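Local coordinates for protein complement C1r subcomponent (PDB 6F1D) that is a serine protease of the classical complement pathway, in which it associates with C1s in the C1 complex and cleaves it to activate it, at residues R22-D27 with F97-S102. Residues are numbered along the deposited sequence; the frame is centred on the assembly and turned at random.
Sequences RSYPPD and FFTDES. With CA (calcium ion), chain B.
Phe97 points its ring edge at the face of Tyr24, a T-shaped stack with centroids 4.9 Å apart, planes at 78° and CZ over the tyrosine ring centre. Thr99 CG2 lies 3.4 Å from Tyr24 CE1 and over a face of Phe97. Thr99 OG1 sits between the backbone N and the carbonyl carbon (chi1 66°), which brings it to Pro25 O while CG2 faces the rings; it donates there (3.0 Å), in the carbonyl plane on a lone pair, and pairs with Leu28 N. Among backbone bonds, Asp27 N donates to Asp100 O (2.9 Å), while Pro26 CB packs against that oxygen. One water bridges Asp27 OD2 and Glu101 O; another donates to Asp100 O and binds calcium. Asp100 OD1 (2.4 Å) and Ser102 O (2.5 Å) bind the ion, alongside Glu53 and Asp63. The Tyr24 hydroxyl hydrogen-bonds Asp63 OD2 and Glu53 N; an alanine here would probably leave a gap beside Thr99 CG2 and the Phe97 edge, with Trp108 still against Phe97, and cost Asp63, still a calcium ligand, its hydroxyl mate. Tyr24 thus links the CUB-domain core to the calcium site as a second-shell residue, and the ion likely offsets its carboxylates' negative charge.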
loop_
_atom_site.group_PDB
_atom_site.type_symbol
_atom_site.label_atom_id
_atom_site.label_comp_id
_atom_site.label_asym_id
_atom_site.label_seq_id
_atom_site.Cartn_x
_atom_site.Cartn_y
_atom_site.Cartn_z
ATOM N N ARG A 22 6.321 -3.190 13.345
ATOM C CA ARG A 22 5.891 -2.532 14.564
ATOM C C ARG A 22 4.873 -1.454 14.171
ATOM O O ARG A 22 4.616 -1.217 12.985
ATOM C CB ARG A 22 7.091 -1.968 15.329
ATOM C CG ARG A 22 8.270 -2.918 15.405
ATOM C CD ARG A 22 9.397 -2.374 16.215
ATOM N NE ARG A 22 9.974 -1.169 15.619
ATOM C CZ ARG A 22 10.729 -1.164 14.526
ATOM N NH1 ARG A 22 10.997 -2.294 13.881
ATOM N NH2 ARG A 22 11.199 -0.017 14.060
ATOM N N SER A 23 4.246 -0.833 15.166
ATOM C CA SER A 23 3.103 0.049 14.924
ATOM C C SER A 23 3.440 1.187 13.969
ATOM O O SER A 23 4.372 1.962 14.233
ATOM C CB SER A 23 2.655 0.694 16.236
ATOM O OG SER A 23 2.626 -0.225 17.279
ATOM N N TYR A 24 2.594 1.404 12.966
ATOM C CA TYR A 24 2.775 2.623 12.172
ATOM C C TYR A 24 2.318 3.868 12.948
ATOM O O TYR A 24 1.475 3.795 13.845
ATOM C CB TYR A 24 2.078 2.522 10.828
ATOM C CG TYR A 24 0.644 2.111 10.893
ATOM C CD1 TYR A 24 -0.329 3.035 11.205
ATOM C CD2 TYR A 24 0.279 0.788 10.635
ATOM C CE1 TYR A 24 -1.672 2.687 11.276
ATOM C CE2 TYR A 24 -1.074 0.406 10.690
ATOM C CZ TYR A 24 -2.032 1.373 11.022
ATOM O OH TYR A 24 -3.376 1.059 11.047
ATOM N N PRO A 25 2.919 5.021 12.666
ATOM C CA PRO A 25 2.605 6.260 13.413
ATOM C C PRO A 25 1.210 6.777 13.085
ATOM O O PRO A 25 0.655 6.453 12.029
ATOM C CB PRO A 25 3.680 7.244 12.914
ATOM C CG PRO A 25 4.606 6.452 12.072
ATOM C CD PRO A 25 3.893 5.256 11.601
ATOM N N PRO A 26 0.639 7.644 13.918
ATOM C CA PRO A 26 -0.667 8.219 13.612
ATOM C C PRO A 26 -0.560 9.458 12.730
ATOM O O PRO A 26 0.521 9.982 12.479
ATOM C CB PRO A 26 -1.195 8.591 15.009
ATOM C CG PRO A 26 0.029 9.003 15.739
ATOM C CD PRO A 26 1.133 8.109 15.235
ATOM N N ASP A 27 -1.730 9.891 12.229
ATOM C CA ASP A 27 -1.920 11.143 11.508
ATOM C C ASP A 27 -1.089 11.218 10.236
ATOM O O ASP A 27 -0.693 12.301 9.805
ATOM C CB ASP A 27 -1.662 12.333 12.430
ATOM C CG ASP A 27 -2.645 12.373 13.585
ATOM O OD1 ASP A 27 -3.866 12.210 13.323
ATOM O OD2 ASP A 27 -2.209 12.531 14.749
ATOM N N PHE A 97 -1.623 5.900 2.012
ATOM C CA PHE A 97 -1.908 5.338 3.333
ATOM C C PHE A 97 -2.266 6.485 4.275
ATOM O O PHE A 97 -1.424 7.354 4.538
ATOM C CB PHE A 97 -0.663 4.578 3.817
ATOM C CG PHE A 97 -0.838 3.819 5.101
ATOM C CD1 PHE A 97 0.184 3.822 6.025
ATOM C CD2 PHE A 97 -1.977 3.069 5.352
ATOM C CE1 PHE A 97 0.062 3.103 7.240
ATOM C CE2 PHE A 97 -2.097 2.341 6.559
ATOM C CZ PHE A 97 -1.073 2.358 7.473
ATOM N N PHE A 98 -3.489 6.471 4.805
ATOM C CA PHE A 98 -3.970 7.483 5.739
ATOM C C PHE A 98 -4.170 6.841 7.100
ATOM O O PHE A 98 -4.768 5.767 7.185
ATOM C CB PHE A 98 -5.322 8.041 5.310
ATOM C CG PHE A 98 -5.329 8.699 3.952
ATOM C CD1 PHE A 98 -4.989 10.034 3.820
ATOM C CD2 PHE A 98 -5.740 7.993 2.821
ATOM C CE1 PHE A 98 -5.018 10.664 2.581
ATOM C CE2 PHE A 98 -5.779 8.620 1.562
ATOM C CZ PHE A 98 -5.417 9.954 1.451
ATOM N N THR A 99 -3.713 7.490 8.158
ATOM C CA THR A 99 -3.945 6.924 9.477
ATOM C C THR A 99 -4.465 8.008 10.390
ATOM O O THR A 99 -4.143 9.199 10.236
ATOM C CB THR A 99 -2.682 6.300 10.092
ATOM O OG1 THR A 99 -1.714 7.333 10.342
ATOM C CG2 THR A 99 -2.044 5.313 9.120
ATOM N N ASP A 100 -5.254 7.602 11.362
ATOM C CA ASP A 100 -5.884 8.577 12.237
ATOM C C ASP A 100 -5.033 8.762 13.493
ATOM O O ASP A 100 -3.867 8.380 13.516
ATOM C CB ASP A 100 -7.309 8.142 12.578
ATOM C CG ASP A 100 -7.358 6.884 13.482
ATOM O OD1 ASP A 100 -6.299 6.279 13.796
ATOM O OD2 ASP A 100 -8.495 6.490 13.867
ATOM N N GLU A 101 -5.630 9.271 14.577
ATOM C CA GLU A 101 -4.849 9.762 15.705
ATOM C C GLU A 101 -4.392 8.675 16.686
ATOM O O GLU A 101 -3.588 8.996 17.564
ATOM C CB GLU A 101 -5.657 10.827 16.473
ATOM C CG GLU A 101 -6.946 10.295 17.119
ATOM C CD GLU A 101 -7.826 11.399 17.752
ATOM O OE1 GLU A 101 -8.128 12.418 17.073
ATOM O OE2 GLU A 101 -8.210 11.245 18.937
ATOM N N SER A 102 -4.869 7.420 16.595
ATOM C CA SER A 102 -4.541 6.461 17.655
ATOM C C SER A 102 -4.551 5.024 17.138
ATOM O O SER A 102 -5.021 4.728 16.028
ATOM C CB SER A 102 -5.527 6.568 18.810
ATOM O OG SER A 102 -6.800 6.088 18.348
HETATM CA CA CA B . -5.202 4.208 13.628
HETATM O O HOH W 1 -2.215 11.416 17.417
HETATM O O HOH W 2 -3.306 5.522 13.362
HETATM O O HOH W 3 -3.495 2.455 14.309
#